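Long-range contacts in glycoside Hydrolase Family 43_12 (Metagenome, PDB 7JVH), which probably hydrolyses glycosidic bonds in arabinose- or xylose-containing plant polysaccharides: residues A[27-35]-A[559-567]; A[127-138]-A[173-181]. All blocks are in the same frame, centred on the assembly; numbering follows the deposited sequence.

The two contacts illustrate how a chain rich in β-sheet is assembled by facing its sheets, each time in a different domain. Contact 1 (27-35 with 559-567) joins the N-terminal strand to the C-terminal one inside the concanavalin A-like sandwich; contact 2 (127-138 with 173-181) joins neighbouring four-stranded sheets of the family 43 propeller and lies, in sequence, between the segments of contact 1. Their centres are about 40 Å apart on opposite sides of the chain's centre, and their nearest atoms about 19 Å. Contact 2 lies nearer the probable active site: its D173 hydrogen-bonds a glycerol, probably from the crystallisation liquor, and its carboxylate lies close to that of E239.

Contact 1: A[27-35]-A[559-567]; sequences AATFTNFTY and ALVGMGVFK
Selenomethionine M563 rises from strand 560-566 and is wrapped by two phenylalanines, F30 and F33, of strand 28-35. Its CB sits over one face of the F30 ring, 3.6 Å from the centroid, a CH-pi contact that falls toward the rim on the CE2 side. CG, set between the backbone N and the carbonyl carbon (chi1 58°), continues across the same ring and comes 3.7 Å from F30 CG. Further bends at chi2 and chi3 carry SE past the root of that ring, 3.6 Å from F30 CB, and the terminal CE ends against F33, 3.8 Å from its CB. SE thus makes oblique Met-aromatic contacts with both rings.

The strands run nearly antiparallel (172°), yet no hydrogen bond links them: they belong to opposing sheets of the C-terminal concanavalin A-like β-sandwich, here built from both ends of the chain, and the principle is that facing sheets cohere through interleaved apolar side chains. M418, from the sheet of F30, also touches M563 and V565.

Toward one end, V565 CG1 meets the edge of the F30 ring at CE1 (4.0 Å) and A27 CB (3.8 Å). Toward the other, F33 CE2 comes obliquely to G562, 4.0 Å from its CA, while CZ of the same ring reaches V561 CG1 at 3.9 Å. Y35 brushes that methyl obliquely through CD1, its hydroxyl bonding instead to H440 and Q439.

Contact 2: A[127-138]-A[173-181]; sequences HYNKYNDTFYMI and DPSLFFDDN
L176 and F178, both on strand 175-178, press into the apolar side of the hairpin formed by strands 127-129 and 134-138. CD1 of L176 comes obliquely to the Y136 ring, 3.8 Å from CD2, while F178 CZ lies over a face of that ring, 3.5 Å from Y136 CE1. The two aromatic planes are inclined at 40°. I138 fills the other end of this core: its CG1 stands anti to the backbone N (chi1 -169°), and the extended chain beyond delivers CD1 into the angle between P174 CB, at 3.6 Å, and L176 CG. L186, on the neighbouring strand 184-190, touches both L176 and I138.

Moving outward, N129 spreads its amide across a face of the F178 ring. The planes differ by only 8°, with CB and ND2 over the same ring, ND2 3.6 Å from F178 CD1. OD1 of N129 accepts the backbone N-H of Y131 from above its carbonyl plane, making an Asx turn that holds the amide in its stacked pose and starts the reversal of the hairpin. Y131 then lies along the departing chain, its CE2 3.2 Å from D179 O and its hydroxyl beside D180 CA.

Among the polar groups, H127 NE2 gives S175 OG a weak, bent hydrogen bond of 3.3 Å; that hydroxyl is also bonded to H242, so the first strands of three successive sheets are linked. D179 and D180 form salt bridges with K245 of the following sheet, and D179 also hydrogen-bonds Y250. The aromatic and aliphatic wedge joins two successive four-stranded blades, the second and third in chain order, of the five-bladed β-propeller characteristic of family 43.

Contact 1: A[27-35]-A[559-567]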
loop_
_atom_site.group_PDB
_atom_site.type_symbol
_atom_site.label_atom_id
_atom_site.label_comp_id
_atom_site.label_asym_id
_atom_site.label_seq_id
_atom_site.Cartn_x
_atom_site.Cartn_y
_atom_site.Cartn_z
ATOM N N ALA A 27 22.491 13.593 -12.317
ATOM C CA ALA A 27 21.853 13.842 -13.602
ATOM C C ALA A 27 20.956 15.079 -13.570
ATOM O O ALA A 27 20.758 15.736 -14.588
ATOM C CB ALA A 27 21.030 12.645 -14.014
ATOM N N ALA A 28 20.391 15.359 -12.391
ATOM C CA ALA A 28 19.516 16.501 -12.189
ATOM C C ALA A 28 19.274 16.778 -10.709
ATOM O O ALA A 28 19.530 15.928 -9.855
ATOM C CB ALA A 28 18.195 16.278 -12.903
ATOM N N THR A 29 18.786 17.992 -10.431
ATOM C CA THR A 29 18.296 18.402 -9.122
ATOM C C THR A 29 16.835 18.836 -9.260
ATOM O O THR A 29 16.536 19.831 -9.906
ATOM C CB THR A 29 19.147 19.539 -8.535
ATOM O OG1 THR A 29 20.512 19.118 -8.467
ATOM C CG2 THR A 29 18.704 19.908 -7.136
ATOM N N PHE A 30 15.931 18.063 -8.650
ATOM C CA PHE A 30 14.500 18.348 -8.659
ATOM C C PHE A 30 14.201 19.266 -7.487
ATOM O O PHE A 30 14.326 18.860 -6.334
ATOM C CB PHE A 30 13.690 17.062 -8.571
ATOM C CG PHE A 30 13.936 16.108 -9.716
ATOM C CD1 PHE A 30 15.012 15.225 -9.686
ATOM C CD2 PHE A 30 13.102 16.100 -10.819
ATOM C CE1 PHE A 30 15.248 14.351 -10.734
ATOM C CE2 PHE A 30 13.339 15.231 -11.878
ATOM C CZ PHE A 30 14.403 14.345 -11.831
ATOM N N THR A 31 13.831 20.514 -7.803
ATOM C CA THR A 31 13.659 21.581 -6.826
ATOM C C THR A 31 12.237 21.614 -6.247
ATOM O O THR A 31 12.015 22.227 -5.209
ATOM C CB THR A 31 13.986 22.950 -7.459
ATOM O OG1 THR A 31 14.096 23.944 -6.451
ATOM C CG2 THR A 31 12.897 23.375 -8.405
ATOM N N ASN A 32 11.289 20.982 -6.951
ATOM C CA ASN A 32 9.895 20.880 -6.534
ATOM C C ASN A 32 9.210 19.613 -7.034
ATOM O O ASN A 32 9.503 19.126 -8.124
ATOM C CB ASN A 32 9.084 22.065 -7.047
ATOM C CG ASN A 32 7.606 21.965 -6.691
ATOM O OD1 ASN A 32 6.757 21.710 -7.545
ATOM N ND2 ASN A 32 7.303 22.131 -5.412
ATOM N N PHE A 33 8.282 19.094 -6.224
ATOM C CA PHE A 33 7.231 18.209 -6.693
ATOM C C PHE A 33 5.899 18.670 -6.099
ATOM O O PHE A 33 5.813 18.917 -4.900
ATOM C CB PHE A 33 7.489 16.734 -6.317
ATOM C CG PHE A 33 6.623 15.777 -7.077
ATOM C CD1 PHE A 33 5.364 15.430 -6.624
ATOM C CD2 PHE A 33 7.062 15.237 -8.270
ATOM C CE1 PHE A 33 4.561 14.549 -7.340
ATOM C CE2 PHE A 33 6.269 14.335 -8.994
ATOM C CZ PHE A 33 5.013 14.002 -8.526
ATOM N N THR A 34 4.875 18.767 -6.948
ATOM C CA THR A 34 3.527 19.123 -6.526
ATOM C C THR A 34 2.564 18.052 -6.990
ATOM O O THR A 34 2.593 17.669 -8.156
ATOM C CB THR A 34 3.069 20.514 -7.086
ATOM O OG1 THR A 34 3.996 21.518 -6.664
ATOM C CG2 THR A 34 1.700 20.883 -6.599
ATOM N N TYR A 35 1.728 17.575 -6.062
ATOM C CA TYR A 35 0.684 16.600 -6.341
ATOM C C TYR A 35 -0.656 17.154 -5.862
ATOM O O TYR A 35 -0.786 17.539 -4.691
ATOM C CB TYR A 35 0.992 15.265 -5.644
ATOM C CG TYR A 35 -0.131 14.241 -5.734
ATOM C CD1 TYR A 35 -0.282 13.442 -6.862
ATOM C CD2 TYR A 35 -1.035 14.076 -4.693
ATOM C CE1 TYR A 35 -1.305 12.517 -6.955
ATOM C CE2 TYR A 35 -2.067 13.153 -4.767
ATOM C CZ TYR A 35 -2.193 12.362 -5.893
ATOM O OH TYR A 35 -3.218 11.438 -5.970
ATOM N N ALA A 559 -0.770 2.523 -8.970
ATOM C CA ALA A 559 0.149 3.347 -9.736
ATOM C C ALA A 559 0.881 4.337 -8.844
ATOM O O ALA A 559 0.427 4.660 -7.741
ATOM C CB ALA A 559 -0.587 4.083 -10.854
ATOM N N LEU A 560 2.020 4.817 -9.354
ATOM C CA LEU A 560 2.897 5.746 -8.668
ATOM C C LEU A 560 3.194 6.896 -9.622
ATOM O O LEU A 560 3.135 6.736 -10.831
ATOM C CB LEU A 560 4.207 5.062 -8.273
ATOM C CG LEU A 560 4.073 3.779 -7.436
ATOM C CD1 LEU A 560 5.382 3.021 -7.421
ATOM C CD2 LEU A 560 3.623 4.080 -6.009
ATOM N N VAL A 561 3.526 8.059 -9.057
ATOM C CA VAL A 561 4.000 9.188 -9.809
ATOM C C VAL A 561 5.236 9.702 -9.092
ATOM O O VAL A 561 5.286 9.741 -7.870
ATOM C CB VAL A 561 2.907 10.285 -9.958
ATOM C CG1 VAL A 561 2.565 10.925 -8.621
ATOM C CG2 VAL A 561 3.338 11.347 -10.967
ATOM N N GLY A 562 6.258 10.072 -9.862
ATOM C CA GLY A 562 7.491 10.538 -9.280
ATOM C C GLY A 562 8.491 11.073 -10.295
ATOM O O GLY A 562 8.180 11.201 -11.474
HETATM N N MSE A 563 9.692 11.370 -9.798
HETATM C CA MSE A 563 10.777 11.843 -10.628
HETATM C C MSE A 563 11.890 10.794 -10.618
HETATM O O MSE A 563 12.066 10.066 -9.649
HETATM C CB MSE A 563 11.219 13.241 -10.169
HETATM C CG MSE A 563 11.671 13.357 -8.730
HETATM SE SE MSE A 563 10.892 14.884 -7.718
HETATM C CE MSE A 563 10.022 13.970 -6.227
ATOM N N GLY A 564 12.633 10.702 -11.729
ATOM C CA GLY A 564 13.715 9.744 -11.840
ATOM C C GLY A 564 14.776 10.135 -12.834
ATOM O O GLY A 564 14.592 11.062 -13.603
ATOM N N VAL A 565 15.888 9.391 -12.814
ATOM C CA VAL A 565 17.041 9.620 -13.669
ATOM C C VAL A 565 17.567 8.280 -14.201
ATOM O O VAL A 565 17.541 7.266 -13.492
ATOM C CB VAL A 565 18.148 10.382 -12.921
ATOM C CG1 VAL A 565 17.660 11.774 -12.547
ATOM C CG2 VAL A 565 18.564 9.639 -11.677
ATOM N N PHE A 566 18.024 8.291 -15.458
ATOM C CA PHE A 566 18.403 7.091 -16.189
ATOM C C PHE A 566 19.599 7.364 -17.102
ATOM O O PHE A 566 20.008 8.517 -17.248
ATOM C CB PHE A 566 17.236 6.610 -17.041
ATOM C CG PHE A 566 15.988 6.367 -16.273
ATOM C CD1 PHE A 566 15.850 5.220 -15.506
ATOM C CD2 PHE A 566 14.951 7.284 -16.300
ATOM C CE1 PHE A 566 14.691 4.979 -14.780
ATOM C CE2 PHE A 566 13.788 7.068 -15.573
ATOM C CZ PHE A 566 13.647 5.900 -14.834
ATOM N N LYS A 567 20.094 6.275 -17.719
ATOM C CA LYS A 567 21.279 6.208 -18.573
ATOM C C LYS A 567 22.463 6.175 -17.632
ATOM O O LYS A 567 23.262 5.236 -17.572
ATOM C CB LYS A 567 21.337 7.361 -19.569
ATOM C CG LYS A 567 22.502 7.331 -20.529
ATOM C CD LYS A 567 22.605 8.628 -21.339
ATOM C CE LYS A 567 21.384 8.871 -22.233
ATOM N NZ LYS A 567 21.380 10.216 -22.876
ATOM O OXT LYS A 567 22.621 7.088 -16.845
#

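Contact 2: A[127-138]-A[173-181]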
loop_
_atom_site.group_PDB
_atom_site.type_symbol
_atom_site.label_atom_id
_atom_site.label_comp_id
_atom_site.label_asym_id
_atom_site.label_seq_id
_atom_site.Cartn_x
_atom_site.Cartn_y
_atom_site.Cartn_z
ATOM N N HIS A 127 0.733 -5.872 16.378
ATOM C CA HIS A 127 0.168 -6.302 17.649
ATOM C C HIS A 127 0.922 -5.658 18.784
ATOM O O HIS A 127 2.101 -5.382 18.661
ATOM C CB HIS A 127 0.290 -7.820 17.814
ATOM C CG HIS A 127 -0.444 -8.596 16.774
ATOM N ND1 HIS A 127 -1.758 -8.966 16.944
ATOM C CD2 HIS A 127 -0.054 -9.131 15.587
ATOM C CE1 HIS A 127 -2.166 -9.646 15.885
ATOM N NE2 HIS A 127 -1.146 -9.782 15.058
ATOM N N TYR A 128 0.227 -5.448 19.903
ATOM C CA TYR A 128 0.857 -5.059 21.151
ATOM C C TYR A 128 0.566 -6.110 22.207
ATOM O O TYR A 128 -0.589 -6.395 22.508
ATOM C CB TYR A 128 0.383 -3.688 21.633
ATOM C CG TYR A 128 0.895 -3.369 23.014
ATOM C CD1 TYR A 128 2.207 -2.958 23.201
ATOM C CD2 TYR A 128 0.078 -3.511 24.135
ATOM C CE1 TYR A 128 2.689 -2.680 24.475
ATOM C CE2 TYR A 128 0.556 -3.235 25.404
ATOM C CZ TYR A 128 1.859 -2.825 25.568
ATOM O OH TYR A 128 2.332 -2.543 26.818
ATOM N N ASN A 129 1.642 -6.686 22.753
ATOM C CA ASN A 129 1.570 -7.639 23.834
ATOM C C ASN A 129 1.721 -6.897 25.155
ATOM O O ASN A 129 2.822 -6.456 25.515
ATOM C CB ASN A 129 2.659 -8.701 23.665
ATOM C CG ASN A 129 2.586 -9.784 24.722
ATOM O OD1 ASN A 129 1.746 -9.746 25.623
ATOM N ND2 ASN A 129 3.468 -10.753 24.616
ATOM N N LYS A 130 0.598 -6.749 25.865
ATOM C CA LYS A 130 0.558 -6.027 27.134
ATOM C C LYS A 130 1.241 -6.790 28.261
ATOM O O LYS A 130 1.623 -6.199 29.271
ATOM C CB LYS A 130 -0.890 -5.686 27.507
ATOM C CG LYS A 130 -1.720 -6.875 27.940
ATOM C CD LYS A 130 -3.181 -6.484 28.106
ATOM C CE LYS A 130 -4.032 -7.707 28.380
ATOM N NZ LYS A 130 -5.268 -7.447 29.179
ATOM N N TYR A 131 1.403 -8.104 28.075
ATOM C CA TYR A 131 2.008 -8.977 29.086
ATOM C C TYR A 131 3.529 -8.838 29.152
ATOM O O TYR A 131 4.109 -8.998 30.220
ATOM C CB TYR A 131 1.594 -10.437 28.872
ATOM C CG TYR A 131 0.094 -10.631 28.841
ATOM C CD1 TYR A 131 -0.671 -10.560 30.015
ATOM C CD2 TYR A 131 -0.569 -10.841 27.640
ATOM C CE1 TYR A 131 -2.044 -10.709 29.980
ATOM C CE2 TYR A 131 -1.939 -11.014 27.604
ATOM C CZ TYR A 131 -2.671 -10.948 28.776
ATOM O OH TYR A 131 -4.034 -11.117 28.738
ATOM N N ASN A 132 4.159 -8.541 28.009
ATOM C CA ASN A 132 5.595 -8.234 27.946
ATOM C C ASN A 132 5.895 -6.851 27.337
ATOM O O ASN A 132 7.003 -6.594 26.906
ATOM C CB ASN A 132 6.360 -9.340 27.200
ATOM C CG ASN A 132 6.111 -9.327 25.703
ATOM O OD1 ASN A 132 5.342 -8.515 25.196
ATOM N ND2 ASN A 132 6.765 -10.232 24.985
ATOM N N ASP A 133 4.882 -5.979 27.313
ATOM C CA ASP A 133 5.000 -4.593 26.875
ATOM C C ASP A 133 5.852 -4.462 25.598
ATOM O O ASP A 133 6.776 -3.644 25.526
ATOM C CB ASP A 133 5.548 -3.720 28.028
ATOM C CG ASP A 133 5.500 -2.230 27.741
ATOM O OD1 ASP A 133 4.716 -1.781 26.879
ATOM O OD2 ASP A 133 6.257 -1.491 28.403
ATOM N N THR A 134 5.520 -5.276 24.586
ATOM C CA THR A 134 6.313 -5.407 23.369
ATOM C C THR A 134 5.431 -5.387 22.146
ATOM O O THR A 134 4.359 -5.988 22.148
ATOM C CB THR A 134 7.132 -6.722 23.339
ATOM O OG1 THR A 134 7.858 -6.877 24.570
ATOM C CG2 THR A 134 8.127 -6.707 22.169
ATOM N N PHE A 135 5.907 -4.696 21.106
ATOM C CA PHE A 135 5.244 -4.637 19.802
ATOM C C PHE A 135 5.802 -5.717 18.859
ATOM O O PHE A 135 6.949 -6.141 18.980
ATOM C CB PHE A 135 5.395 -3.246 19.183
ATOM C CG PHE A 135 4.618 -2.165 19.896
ATOM C CD1 PHE A 135 5.150 -1.517 21.018
ATOM C CD2 PHE A 135 3.364 -1.782 19.443
ATOM C CE1 PHE A 135 4.438 -0.527 21.667
ATOM C CE2 PHE A 135 2.647 -0.790 20.089
ATOM C CZ PHE A 135 3.183 -0.161 21.203
ATOM N N TYR A 136 4.961 -6.133 17.907
ATOM C CA TYR A 136 5.234 -7.198 16.944
ATOM C C TYR A 136 4.674 -6.788 15.583
ATOM O O TYR A 136 3.505 -6.425 15.472
ATOM C CB TYR A 136 4.547 -8.489 17.392
ATOM C CG TYR A 136 5.156 -9.142 18.610
ATOM C CD1 TYR A 136 4.731 -8.812 19.900
ATOM C CD2 TYR A 136 6.140 -10.111 18.471
ATOM C CE1 TYR A 136 5.291 -9.414 21.008
ATOM C CE2 TYR A 136 6.705 -10.735 19.580
ATOM C CZ TYR A 136 6.278 -10.380 20.850
ATOM O OH TYR A 136 6.817 -10.980 21.958
HETATM N N MSE A 137 5.521 -6.830 14.553
HETATM C CA MSE A 137 5.068 -6.708 13.176
HETATM C C MSE A 137 5.399 -8.013 12.455
HETATM O O MSE A 137 6.570 -8.315 12.226
HETATM C CB MSE A 137 5.740 -5.503 12.504
HETATM C CG MSE A 137 5.002 -4.983 11.290
HETATM SE SE MSE A 137 5.106 -6.214 9.779
HETATM C CE MSE A 137 3.316 -6.866 9.731
ATOM N N ILE A 138 4.360 -8.784 12.119
ATOM C CA ILE A 138 4.529 -10.088 11.497
ATOM C C ILE A 138 3.908 -10.125 10.088
ATOM O O ILE A 138 2.773 -9.713 9.884
ATOM C CB ILE A 138 3.945 -11.209 12.396
ATOM C CG1 ILE A 138 4.352 -12.586 11.880
ATOM C CG2 ILE A 138 2.432 -11.117 12.490
ATOM C CD1 ILE A 138 3.927 -13.721 12.802
ATOM N N ASP A 173 -0.354 -14.377 5.487
ATOM C CA ASP A 173 -1.230 -13.695 6.436
ATOM C C ASP A 173 -1.032 -14.204 7.856
ATOM O O ASP A 173 -1.996 -14.549 8.534
ATOM C CB ASP A 173 -2.684 -13.780 5.991
ATOM C CG ASP A 173 -2.910 -13.107 4.651
ATOM O OD1 ASP A 173 -1.920 -12.611 4.055
ATOM O OD2 ASP A 173 -4.079 -13.089 4.182
ATOM N N PRO A 174 0.220 -14.238 8.357
ATOM C CA PRO A 174 0.470 -14.561 9.762
ATOM C C PRO A 174 -0.130 -13.513 10.705
ATOM O O PRO A 174 -0.258 -12.349 10.343
ATOM C CB PRO A 174 1.997 -14.514 9.847
ATOM C CG PRO A 174 2.417 -13.627 8.721
ATOM C CD PRO A 174 1.445 -13.904 7.618
ATOM N N SER A 175 -0.477 -13.941 11.920
ATOM C CA SER A 175 -1.046 -13.054 12.931
ATOM C C SER A 175 -0.952 -13.729 14.293
ATOM O O SER A 175 -1.372 -14.863 14.463
ATOM C CB SER A 175 -2.498 -12.722 12.562
ATOM O OG SER A 175 -3.096 -11.819 13.441
ATOM N N LEU A 176 -0.380 -13.015 15.262
ATOM C CA LEU A 176 -0.178 -13.508 16.612
ATOM C C LEU A 176 -1.338 -13.103 17.521
ATOM O O LEU A 176 -2.028 -12.113 17.261
ATOM C CB LEU A 176 1.117 -12.952 17.187
ATOM C CG LEU A 176 2.390 -13.228 16.407
ATOM C CD1 LEU A 176 3.476 -12.235 16.792
ATOM C CD2 LEU A 176 2.845 -14.658 16.629
ATOM N N PHE A 177 -1.547 -13.900 18.575
ATOM C CA PHE A 177 -2.515 -13.620 19.622
ATOM C C PHE A 177 -1.935 -14.067 20.957
ATOM O O PHE A 177 -1.390 -15.173 21.062
ATOM C CB PHE A 177 -3.835 -14.348 19.355
ATOM C CG PHE A 177 -4.725 -14.444 20.559
ATOM C CD1 PHE A 177 -5.531 -13.382 20.936
ATOM C CD2 PHE A 177 -4.739 -15.607 21.335
ATOM C CE1 PHE A 177 -6.332 -13.476 22.061
ATOM C CE2 PHE A 177 -5.542 -15.705 22.461
ATOM C CZ PHE A 177 -6.348 -14.640 22.820
ATOM N N PHE A 178 -2.059 -13.207 21.976
ATOM C CA PHE A 178 -1.495 -13.446 23.295
ATOM C C PHE A 178 -2.590 -13.650 24.337
ATOM O O PHE A 178 -3.238 -12.701 24.750
ATOM C CB PHE A 178 -0.587 -12.277 23.676
ATOM C CG PHE A 178 0.448 -11.961 22.640
ATOM C CD1 PHE A 178 1.532 -12.803 22.447
ATOM C CD2 PHE A 178 0.327 -10.825 21.838
ATOM C CE1 PHE A 178 2.490 -12.519 21.474
ATOM C CE2 PHE A 178 1.278 -10.530 20.861
ATOM C CZ PHE A 178 2.361 -11.378 20.680
ATOM N N ASP A 179 -2.776 -14.903 24.758
ATOM C CA ASP A 179 -3.833 -15.302 25.699
ATOM C C ASP A 179 -3.530 -14.832 27.133
ATOM O O ASP A 179 -2.544 -14.151 27.365
ATOM C CB ASP A 179 -4.017 -16.823 25.662
ATOM C CG ASP A 179 -5.445 -17.247 25.907
ATOM O OD1 ASP A 179 -6.184 -16.520 26.613
ATOM O OD2 ASP A 179 -5.840 -18.303 25.366
ATOM N N ASP A 180 -4.424 -15.163 28.070
ATOM C CA ASP A 180 -4.363 -14.672 29.463
ATOM C C ASP A 180 -3.645 -15.626 30.438
ATOM O O ASP A 180 -3.624 -15.358 31.632
ATOM C CB ASP A 180 -5.776 -14.312 29.997
ATOM C CG ASP A 180 -6.828 -15.344 29.647
ATOM O OD1 ASP A 180 -6.522 -16.559 29.688
ATOM O OD2 ASP A 180 -7.965 -14.935 29.292
ATOM N N ASN A 181 -3.066 -16.712 29.912
ATOM C CA ASN A 181 -2.324 -17.688 30.704
ATOM C C ASN A 181 -0.873 -17.752 30.280
ATOM O O ASN A 181 -0.251 -18.782 30.435
ATOM C CB ASN A 181 -2.934 -19.092 30.557
ATOM C CG ASN A 181 -3.248 -19.454 29.121
ATOM O OD1 ASN A 181 -2.740 -18.862 28.170
ATOM N ND2 ASN A 181 -4.096 -20.435 28.956
#